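Side-chain contacts in amino acid adenylation domain-containing protein (Bacillus stratosphericus LAMA 585, PDB 6ULY), which probably selects a branched keto acid and activates it as an acyl adenylate for nonribosomal depsipeptide synthesis: residues H116-L120 with L121-L125; T454-E457 with K458-I461; E106-A109 with A110-K113; Q208-Q211 with E212-S215. One frame throughout, in Å; residues are numbered along the deposited sequence.

Interaction 1: H116-L120 with L121-L125; sequences HAWKL and LEHPL. With SO4 (sulfate ion), chain M; SO4 (sulfate ion), chain J.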
loop_
_atom_site.group_PDB
_atom_site.type_symbol
_atom_site.label_atom_id
_atom_site.label_comp_id
_atom_site.label_asym_id
_atom_site.label_seq_id
_atom_site.Cartn_x
_atom_site.Cartn_y
_atom_site.Cartn_z
ATOM N N HIS A 116 11.170 -2.606 9.975
ATOM C CA HIS A 116 11.042 -1.399 9.168
ATOM C C HIS A 116 11.096 -0.155 10.045
ATOM O O HIS A 116 11.928 0.735 9.836
ATOM C CB HIS A 116 9.741 -1.432 8.366
ATOM C CG HIS A 116 9.449 -0.153 7.645
ATOM N ND1 HIS A 116 9.958 0.131 6.395
ATOM C CD2 HIS A 116 8.715 0.927 8.006
ATOM C CE1 HIS A 116 9.542 1.325 6.013
ATOM N NE2 HIS A 116 8.787 1.830 6.973
ATOM N N ALA A 117 10.202 -0.075 11.035
ATOM C CA ALA A 117 10.192 1.078 11.931
ATOM C C ALA A 117 11.517 1.215 12.666
ATOM O O ALA A 117 12.042 2.324 12.820
ATOM C CB ALA A 117 9.042 0.957 12.929
ATOM N N TRP A 118 12.069 0.097 13.139
ATOM C CA TRP A 118 13.336 0.145 13.862
ATOM C C TRP A 118 14.427 0.758 12.994
ATOM O O TRP A 118 15.183 1.627 13.445
ATOM C CB TRP A 118 13.709 -1.265 14.315
ATOM C CG TRP A 118 15.069 -1.407 14.907
ATOM C CD1 TRP A 118 15.453 -1.082 16.180
ATOM C CD2 TRP A 118 16.227 -1.951 14.266
ATOM N NE1 TRP A 118 16.782 -1.376 16.362
ATOM C CE2 TRP A 118 17.281 -1.913 15.203
ATOM C CE3 TRP A 118 16.478 -2.464 12.988
ATOM C CZ2 TRP A 118 18.562 -2.363 14.902
ATOM C CZ3 TRP A 118 17.755 -2.908 12.689
ATOM C CH2 TRP A 118 18.780 -2.857 13.643
ATOM N N LYS A 119 14.509 0.326 11.734
ATOM C CA LYS A 119 15.495 0.884 10.812
ATOM C C LYS A 119 15.172 2.331 10.459
ATOM O O LYS A 119 16.080 3.157 10.307
ATOM C CB LYS A 119 15.564 0.025 9.547
ATOM C CG LYS A 119 16.631 0.449 8.554
ATOM C CD LYS A 119 16.756 -0.560 7.412
ATOM C CE LYS A 119 17.805 -0.132 6.388
ATOM N NZ LYS A 119 17.954 -1.119 5.273
ATOM N N LEU A 120 13.886 2.658 10.311
ATOM C CA LEU A 120 13.514 4.034 10.002
ATOM C C LEU A 120 13.948 4.985 11.109
ATOM O O LEU A 120 14.302 6.139 10.836
ATOM C CB LEU A 120 12.004 4.133 9.782
ATOM C CG LEU A 120 11.505 5.460 9.205
ATOM C CD1 LEU A 120 12.120 5.705 7.828
ATOM C CD2 LEU A 120 9.981 5.486 9.137
ATOM N N LEU A 121 13.931 4.521 12.355
ATOM C CA LEU A 121 14.325 5.315 13.510
ATOM C C LEU A 121 15.816 5.218 13.811
ATOM O O LEU A 121 16.246 5.632 14.891
ATOM C CB LEU A 121 13.515 4.879 14.732
ATOM C CG LEU A 121 12.014 5.157 14.625
ATOM C CD1 LEU A 121 11.226 4.301 15.598
ATOM C CD2 LEU A 121 11.737 6.629 14.873
ATOM N N GLU A 122 16.611 4.684 12.884
ATOM C CA GLU A 122 18.062 4.598 13.040
ATOM C C GLU A 122 18.445 3.792 14.283
ATOM O O GLU A 122 19.201 4.247 15.144
ATOM C CB GLU A 122 18.684 5.997 13.071
ATOM C CG GLU A 122 18.569 6.740 11.742
ATOM C CD GLU A 122 19.202 8.117 11.781
ATOM O OE1 GLU A 122 19.419 8.643 12.894
ATOM O OE2 GLU A 122 19.488 8.672 10.700
ATOM N N HIS A 123 17.914 2.574 14.367
ATOM C CA HIS A 123 18.354 1.594 15.349
ATOM C C HIS A 123 18.240 2.135 16.768
ATOM O O HIS A 123 19.252 2.251 17.470
ATOM C CB HIS A 123 19.800 1.184 15.068
ATOM C CG HIS A 123 20.062 0.825 13.639
ATOM N ND1 HIS A 123 19.136 0.172 12.853
ATOM C CD2 HIS A 123 21.145 1.030 12.853
ATOM C CE1 HIS A 123 19.640 -0.013 11.646
ATOM N NE2 HIS A 123 20.856 0.501 11.619
ATOM N N PRO A 124 17.041 2.472 17.226
ATOM C CA PRO A 124 16.885 2.953 18.601
ATOM C C PRO A 124 16.957 1.815 19.606
ATOM O O PRO A 124 16.693 0.651 19.300
ATOM C CB PRO A 124 15.491 3.588 18.598
ATOM C CG PRO A 124 14.746 2.820 17.551
ATOM C CD PRO A 124 15.761 2.459 16.496
ATOM N N LEU A 125 17.321 2.179 20.832
ATOM C CA LEU A 125 17.282 1.222 21.923
ATOM C C LEU A 125 15.883 0.636 22.032
ATOM O O LEU A 125 14.890 1.369 22.029
ATOM C CB LEU A 125 17.676 1.896 23.241
ATOM C CG LEU A 125 17.415 1.091 24.521
ATOM C CD1 LEU A 125 18.326 -0.124 24.584
ATOM C CD2 LEU A 125 17.590 1.964 25.753
HETATM S S SO4 M . 12.857 -2.756 5.633
HETATM O O1 SO4 M . 12.276 -1.452 5.503
HETATM O O2 SO4 M . 12.721 -3.466 4.395
HETATM O O3 SO4 M . 14.248 -2.632 5.957
HETATM O O4 SO4 M . 12.184 -3.479 6.673
HETATM S S SO4 J . 19.738 -3.303 8.435
HETATM O O1 SO4 J . 21.122 -3.354 8.032
HETATM O O2 SO4 J . 18.912 -3.285 7.250
HETATM O O3 SO4 J . 19.411 -4.471 9.216
HETATM O O4 SO4 J . 19.519 -2.111 9.234
HETATM O O HOH W 1 18.464 -1.261 18.822
#
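Trp118 and His123 carry this contact at the end of helix 109-120. The Trp118 indole leaves the helix with CG anti to its own nitrogen (chi1 172°), which swings the ring along the chain that follows. The His123 imidazole comes over one face of it. ND1 lies off-centre above the six-membered ring, 3.2 Å from Trp118 CH2. The two ring planes are tilted by 36°, so the pair is neither a parallel stack nor edge-to-face. At the other end of the indole, His123 CA sits over the five-membered ring and makes a CH-pi contact. Pro124 CD meets Trp118 CD1 at 3.6 Å, so the indole touches two successive residues. Trp118 NE1 donates to a water in the ring plane, and that water also bonds to Pro124 O.

Two side chains on the helix reach sulfate ions, probably from the crystallisation liquor. Lys119 is fully extended, and its NZ bonds to O2 of the chain J sulfate at 3.1 Å. His116 ND1 donates to O1 of the chain M sulfate at 2.9 Å. Glu426 of the second subunit bonds to His116 NE2, so both ring nitrogens are engaged. Trp143 also meets the Trp118 ring.

The backbone closes the helix. His123 N bonds to Trp118 O at 3.0 Å, and Glu122 N to Lys119 O, also at 3.0 Å. Glu122 has positive phi and is the C-prime residue. These paired bonds are the signature of a Schellman motif, here leading from the helix toward strand 125-128.

Interaction 2: T454-E457 with K458-I461; sequences TGRE and KDMI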
loop_
_atom_site.group_PDB
_atom_site.type_symbol
_atom_site.label_atom_id
_atom_site.label_comp_id
_atom_site.label_asym_id
_atom_site.label_seq_id
_atom_site.Cartn_x
_atom_site.Cartn_y
_atom_site.Cartn_z
ATOM N N THR A 454 -19.609 5.476 7.158
ATOM C CA THR A 454 -20.282 4.473 6.346
ATOM C C THR A 454 -19.331 3.518 5.639
ATOM O O THR A 454 -19.786 2.480 5.146
ATOM C CB THR A 454 -21.171 5.145 5.287
ATOM O OG1 THR A 454 -20.377 6.027 4.479
ATOM C CG2 THR A 454 -22.294 5.933 5.946
ATOM N N GLY A 455 -18.042 3.829 5.571
ATOM C CA GLY A 455 -17.104 2.968 4.882
ATOM C C GLY A 455 -15.744 3.629 4.779
ATOM O O GLY A 455 -15.465 4.631 5.443
ATOM N N ARG A 456 -14.902 3.041 3.930
ATOM C CA ARG A 456 -13.542 3.508 3.711
ATOM C C ARG A 456 -13.274 3.599 2.215
ATOM O O ARG A 456 -13.925 2.934 1.406
ATOM C CB ARG A 456 -12.507 2.578 4.359
ATOM C CG ARG A 456 -12.572 2.524 5.875
ATOM C CD ARG A 456 -11.565 1.531 6.428
ATOM N NE ARG A 456 -11.865 0.167 6.000
ATOM C CZ ARG A 456 -11.067 -0.877 6.197
ATOM N NH1 ARG A 456 -9.905 -0.725 6.818
ATOM N NH2 ARG A 456 -11.433 -2.077 5.769
ATOM N N GLU A 457 -12.294 4.432 1.857
ATOM C CA GLU A 457 -11.914 4.557 0.454
ATOM C C GLU A 457 -11.287 3.267 -0.061
ATOM O O GLU A 457 -11.584 2.829 -1.178
ATOM C CB GLU A 457 -10.950 5.727 0.268
ATOM C CG GLU A 457 -11.520 7.079 0.649
ATOM C CD GLU A 457 -10.773 8.223 -0.008
ATOM O OE1 GLU A 457 -10.539 8.151 -1.232
ATOM O OE2 GLU A 457 -10.408 9.186 0.699
ATOM N N LYS A 458 -10.416 2.646 0.738
ATOM C CA LYS A 458 -9.820 1.377 0.339
ATOM C C LYS A 458 -10.868 0.286 0.178
ATOM O O LYS A 458 -10.604 -0.719 -0.491
ATOM C CB LYS A 458 -8.763 0.947 1.361
ATOM C CG LYS A 458 -9.314 0.652 2.751
ATOM C CD LYS A 458 -8.220 0.190 3.706
ATOM C CE LYS A 458 -7.600 1.356 4.462
ATOM N NZ LYS A 458 -6.504 0.915 5.375
ATOM N N ASP A 459 -12.047 0.463 0.770
ATOM C CA ASP A 459 -13.144 -0.497 0.661
ATOM C C ASP A 459 -14.061 -0.183 -0.509
ATOM O O ASP A 459 -15.279 -0.355 -0.417
ATOM C CB ASP A 459 -13.927 -0.531 1.970
ATOM C CG ASP A 459 -13.121 -1.105 3.119
ATOM O OD1 ASP A 459 -11.958 -1.503 2.892
ATOM O OD2 ASP A 459 -13.651 -1.163 4.249
ATOM N N MET A 460 -13.501 0.284 -1.621
ATOM C CA MET A 460 -14.257 0.608 -2.822
ATOM C C MET A 460 -13.844 -0.331 -3.948
ATOM O O MET A 460 -12.655 -0.614 -4.125
ATOM C CB MET A 460 -14.028 2.069 -3.245
ATOM C CG MET A 460 -14.597 3.099 -2.274
ATOM S SD MET A 460 -14.615 4.789 -2.922
ATOM C CE MET A 460 -12.869 5.086 -3.197
ATOM N N ILE A 461 -14.830 -0.812 -4.703
ATOM C CA ILE A 461 -14.571 -1.740 -5.845
ATOM C C ILE A 461 -13.493 -1.127 -6.747
ATOM O O ILE A 461 -13.681 0.039 -7.147
ATOM C CB ILE A 461 -15.872 -2.025 -6.621
ATOM C CG1 ILE A 461 -16.445 -3.404 -6.281
ATOM C CG2 ILE A 461 -15.655 -1.856 -8.118
ATOM C CD1 ILE A 461 -17.057 -3.490 -4.902
#
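Arg456 and Asp459 meet because each has CG anti to the carbonyl carbon (chi1 -65° and -67°). A bend at chi3 then turns the Arg456 guanidinium back toward the carboxylate. The result is a salt bridge across a tight turn. Arg456 grips side-on, with NE and NH2 both bonded to the single atom OD2. The NE to Asp459 OD2 distance is 2.8 Å, and NH2 to Asp459 OD2 is also 2.8 Å. OD2 lies close to the guanidinium plane. The carboxylate stands almost upright to that plane, at 82°. OD2 receives NH2 on its syn lone pair but NE from above the carboxylate plane. The two groups are not coplanar, but two bonds to one oxygen should still limit how the guanidinium turns.

Lys458 crosses over one face of the same group, its CD 3.7 Å from Arg456 NH1. Lys458 NZ is 4.0 Å from Arg456 NH1, a like-charge approach that the Asp459 carboxylate may partly offset. Met460 bends at chi3, and its CG lies 3.2 Å from Glu457 O.

Glu457 to Met460 form a type I turn. Its sequence, with the preceding Gly455 and Arg456, resembles the hinge motif of adenylate-forming enzymes, and the Arg456 side chain comes to about 4 Å from the bound adenylate. Strand 450-456 is an outermost strand of its antiparallel sheet. Just before the turn, Thr454 and Gly455 form a classic bulge against Leu443. Arg456 packs on Asp442 and Glu457 OE2 bonds to His439, so the start of the turn rests on strand 438-447.

Interaction 3: E106-A109 with A110-K113; sequences EMNA and AVKK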
loop_
_atom_site.group_PDB
_atom_site.type_symbol
_atom_site.label_atom_id
_atom_site.label_comp_id
_atom_site.label_asym_id
_atom_site.label_seq_id
_atom_site.Cartn_x
_atom_site.Cartn_y
_atom_site.Cartn_z
ATOM N N GLU A 106 10.589 -16.467 14.346
ATOM C CA GLU A 106 10.629 -16.536 12.891
ATOM C C GLU A 106 10.307 -15.170 12.302
ATOM O O GLU A 106 9.752 -14.294 12.970
ATOM C CB GLU A 106 9.649 -17.581 12.346
ATOM C CG GLU A 106 8.892 -18.327 13.423
ATOM C CD GLU A 106 7.451 -18.574 13.042
ATOM O OE1 GLU A 106 7.098 -19.738 12.755
ATOM O OE2 GLU A 106 6.674 -17.596 13.019
ATOM N N MET A 107 10.653 -15.008 11.025
ATOM C CA MET A 107 10.541 -13.722 10.338
ATOM C C MET A 107 9.131 -13.561 9.762
ATOM O O MET A 107 8.908 -13.560 8.551
ATOM C CB MET A 107 11.600 -13.618 9.249
ATOM C CG MET A 107 11.776 -12.228 8.670
ATOM S SD MET A 107 12.683 -11.131 9.776
ATOM C CE MET A 107 12.679 -9.606 8.831
ATOM N N ASN A 108 8.171 -13.402 10.669
ATOM C CA ASN A 108 6.778 -13.246 10.285
ATOM C C ASN A 108 6.468 -11.781 9.974
ATOM O O ASN A 108 7.329 -10.901 10.054
ATOM C CB ASN A 108 5.860 -13.766 11.388
ATOM C CG ASN A 108 5.954 -12.940 12.650
ATOM O OD1 ASN A 108 5.332 -11.883 12.759
ATOM N ND2 ASN A 108 6.735 -13.416 13.613
ATOM N N ALA A 109 5.205 -11.516 9.634
ATOM C CA ALA A 109 4.807 -10.175 9.215
ATOM C C ALA A 109 5.074 -9.149 10.309
ATOM O O ALA A 109 5.683 -8.102 10.059
ATOM C CB ALA A 109 3.328 -10.168 8.829
ATOM N N ALA A 110 4.603 -9.423 11.527
ATOM C CA ALA A 110 4.824 -8.495 12.629
ATOM C C ALA A 110 6.305 -8.188 12.798
ATOM O O ALA A 110 6.690 -7.033 13.003
ATOM C CB ALA A 110 4.243 -9.068 13.922
ATOM N N VAL A 111 7.154 -9.210 12.698
ATOM C CA VAL A 111 8.587 -9.006 12.880
ATOM C C VAL A 111 9.157 -8.153 11.753
ATOM O O VAL A 111 10.064 -7.341 11.973
ATOM C CB VAL A 111 9.301 -10.366 12.983
ATOM C CG1 VAL A 111 10.803 -10.195 12.834
ATOM C CG2 VAL A 111 8.964 -11.032 14.306
ATOM N N LYS A 112 8.646 -8.327 10.530
ATOM C CA LYS A 112 9.093 -7.493 9.418
ATOM C C LYS A 112 8.739 -6.031 9.659
ATOM O O LYS A 112 9.561 -5.134 9.442
ATOM C CB LYS A 112 8.471 -7.981 8.105
ATOM C CG LYS A 112 8.935 -9.356 7.650
ATOM C CD LYS A 112 8.360 -9.718 6.285
ATOM C CE LYS A 112 8.834 -11.091 5.824
ATOM N NZ LYS A 112 8.266 -11.472 4.501
ATOM N N LYS A 113 7.507 -5.772 10.100
ATOM C CA LYS A 113 7.089 -4.398 10.357
ATOM C C LYS A 113 7.935 -3.753 11.450
ATOM O O LYS A 113 8.310 -2.580 11.338
ATOM C CB LYS A 113 5.606 -4.370 10.732
ATOM C CG LYS A 113 4.697 -4.984 9.669
ATOM C CD LYS A 113 3.223 -4.834 10.017
ATOM C CE LYS A 113 2.343 -5.333 8.883
ATOM N NZ LYS A 113 0.920 -4.922 9.048
#
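Asn108 OD1 accepts from Val111 N at 3.2 Å and so caps the first turn of helix 109-120. The N-H stands above the amide plane, 59° out of it, rather than on a lone pair. Asn108 CG lies between its own nitrogen and carbonyl carbon (chi1 66°), and this turns the amide onto the helix end. The backbone carbonyl of the same residue takes Lys112 N at 2.9 Å, so Asn108 holds two successive amides. Its ND2 lies 3.3 Å from Val111 CG2.

Met107 covers the next side. Its chain bends at chi2, laying SD 3.7 Å from Val111 CG1 and CE 3.9 Å from Lys112 CG. It crosses the extended Lys112 chain at about a right angle.

Further out, ND2 of Asn108 bonds to Thr103 O and, weakly, to Glu106 O. These bonds position the capping amide. Met107 is the centre of an inverse gamma turn that brings the chain to the cap. Val111 packs on Leu139, Leu142 and Trp143. Met107 also touches His397 of the second subunit. The whole is an asparagine N-cap, with an apolar residue just before it packed against the first turn of the helix.

Interaction 4: Q208-Q211 with E212-S215; sequences QFTQ and EDVS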
loop_
_atom_site.group_PDB
_atom_site.type_symbol
_atom_site.label_atom_id
_atom_site.label_comp_id
_atom_site.label_asym_id
_atom_site.label_seq_id
_atom_site.Cartn_x
_atom_site.Cartn_y
_atom_site.Cartn_z
ATOM N N GLN A 208 -17.089 15.396 29.871
ATOM C CA GLN A 208 -17.173 15.869 31.253
ATOM C C GLN A 208 -16.430 14.924 32.192
ATOM O O GLN A 208 -16.859 14.672 33.320
ATOM C CB GLN A 208 -18.630 16.045 31.688
ATOM C CG GLN A 208 -19.388 17.082 30.865
ATOM C CD GLN A 208 -20.842 17.220 31.281
ATOM O OE1 GLN A 208 -21.142 17.551 32.428
ATOM N NE2 GLN A 208 -21.751 16.965 30.345
ATOM N N PHE A 209 -15.309 14.389 31.719
ATOM C CA PHE A 209 -14.456 13.580 32.575
ATOM C C PHE A 209 -13.964 14.411 33.753
ATOM O O PHE A 209 -13.776 15.625 33.651
ATOM C CB PHE A 209 -13.268 13.030 31.784
ATOM C CG PHE A 209 -13.643 11.988 30.760
ATOM C CD1 PHE A 209 -14.729 11.150 30.956
ATOM C CD2 PHE A 209 -12.899 11.848 29.599
ATOM C CE1 PHE A 209 -15.064 10.195 30.015
ATOM C CE2 PHE A 209 -13.231 10.899 28.656
ATOM C CZ PHE A 209 -14.314 10.072 28.865
ATOM N N THR A 210 -13.756 13.740 34.885
ATOM C CA THR A 210 -13.383 14.404 36.123
ATOM C C THR A 210 -12.403 13.536 36.898
ATOM O O THR A 210 -12.191 12.360 36.586
ATOM C CB THR A 210 -14.610 14.695 36.993
ATOM O OG1 THR A 210 -15.309 13.471 37.246
ATOM C CG2 THR A 210 -15.545 15.675 36.299
ATOM N N GLN A 211 -11.811 14.135 37.935
ATOM C CA GLN A 211 -10.870 13.422 38.788
ATOM C C GLN A 211 -11.534 12.299 39.573
ATOM O O GLN A 211 -10.829 11.443 40.118
ATOM C CB GLN A 211 -10.197 14.396 39.758
ATOM C CG GLN A 211 -9.130 13.757 40.638
ATOM C CD GLN A 211 -8.418 14.759 41.528
ATOM O OE1 GLN A 211 -8.252 14.531 42.726
ATOM N NE2 GLN A 211 -7.981 15.868 40.943
ATOM N N GLU A 212 -12.864 12.283 39.646
ATOM C CA GLU A 212 -13.584 11.251 40.376
ATOM C C GLU A 212 -13.898 10.029 39.527
ATOM O O GLU A 212 -14.404 9.037 40.062
ATOM C CB GLU A 212 -14.886 11.821 40.949
ATOM C CG GLU A 212 -14.755 12.277 42.400
ATOM C CD GLU A 212 -13.601 13.241 42.606
ATOM O OE1 GLU A 212 -13.570 14.286 41.923
ATOM O OE2 GLU A 212 -12.717 12.946 43.442
ATOM N N ASP A 213 -13.613 10.072 38.228
ATOM C CA ASP A 213 -13.812 8.902 37.386
ATOM C C ASP A 213 -12.971 7.733 37.890
ATOM O O ASP A 213 -11.897 7.915 38.470
ATOM C CB ASP A 213 -13.442 9.215 35.930
ATOM C CG ASP A 213 -14.362 10.247 35.291
ATOM O OD1 ASP A 213 -15.501 10.416 35.773
ATOM O OD2 ASP A 213 -13.946 10.880 34.292
ATOM N N VAL A 214 -13.472 6.522 37.665
ATOM C CA VAL A 214 -12.703 5.295 37.850
ATOM C C VAL A 214 -12.602 4.617 36.488
ATOM O O VAL A 214 -13.622 4.217 35.911
ATOM C CB VAL A 214 -13.342 4.364 38.892
ATOM C CG1 VAL A 214 -12.510 3.101 39.049
ATOM C CG2 VAL A 214 -13.491 5.084 40.239
ATOM N N SER A 215 -11.384 4.500 35.971
ATOM C CA SER A 215 -11.163 4.063 34.601
ATOM C C SER A 215 -10.684 2.619 34.555
ATOM O O SER A 215 -9.812 2.213 35.330
ATOM C CB SER A 215 -10.141 4.963 33.904
ATOM O OG SER A 215 -10.025 4.616 32.536
HETATM O O HOH W 2 -10.591 8.624 40.624
#
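Thr210 to Asp213 make a type I beta turn, closed by Asp213 N donating to Thr210 O at 3.2 Å with the donor well above the carbonyl plane. The Asp213 side chain adds a second link across the same turn. CG is anti to the carbonyl carbon (chi1 -66°), and this carries the carboxylate back to the start of the turn. There OD2 accepts from Thr210 N at 2.9 Å. The bond is fairly straight, at 162°, but the N-H comes from above the carboxylate plane, 57° out of it. The other oxygen, OD1, takes a weak bond from Thr210 OG1 at 3.4 Å. Thr210 thus meets both carboxylate oxygens, one through its backbone and one through its hydroxyl.

Phe209 flanks the carboxylate. Its CB lies 3.4 Å from Asp213 OD2, and its ring plane is almost perpendicular to the carboxylate plane. The oxygen sits obliquely to that ring. Outside the segments, Lys267 makes a cation-pi contact with the Phe209 ring and a long, weak ion pair with Asp213 OD2. A water links Gln211 O and Asp213 O, donating to each.

The turn joins helix 193-207 to strand 214-217. Gln208 leaves the helix with positive phi, and Phe209 then packs on Val233 of helix 224-237. After Asp213 the chain enters the nine-stranded mixed sheet. Val214 pairs through its backbone with Thr266 and Lys267, and Ser215 with Glu240 and Ile242, so the strand is laid between 240-243 and 267-270.

Overall arrangement
Interactions 3 and 1 cap the two ends of helix 109-120, with centres about 15 Å apart. Both also touch the second subunit, so this helix belongs to the dimer contact. Interaction 2 lies closest to the bound keto acyl adenylate: the Arg456 side chain comes to about 4 Å from it. Lys113 of interaction 3 is about 12 Å from the ligand, and Phe209 of interaction 4 about 11 Å. Interaction 4 stands apart, its centre 36 to 39 Å from each of the other three and on the opposite side of the chain's centre from interactions 2 and 3. Interactions 2 and 3 approach to about 10 Å between nearest atoms without touching.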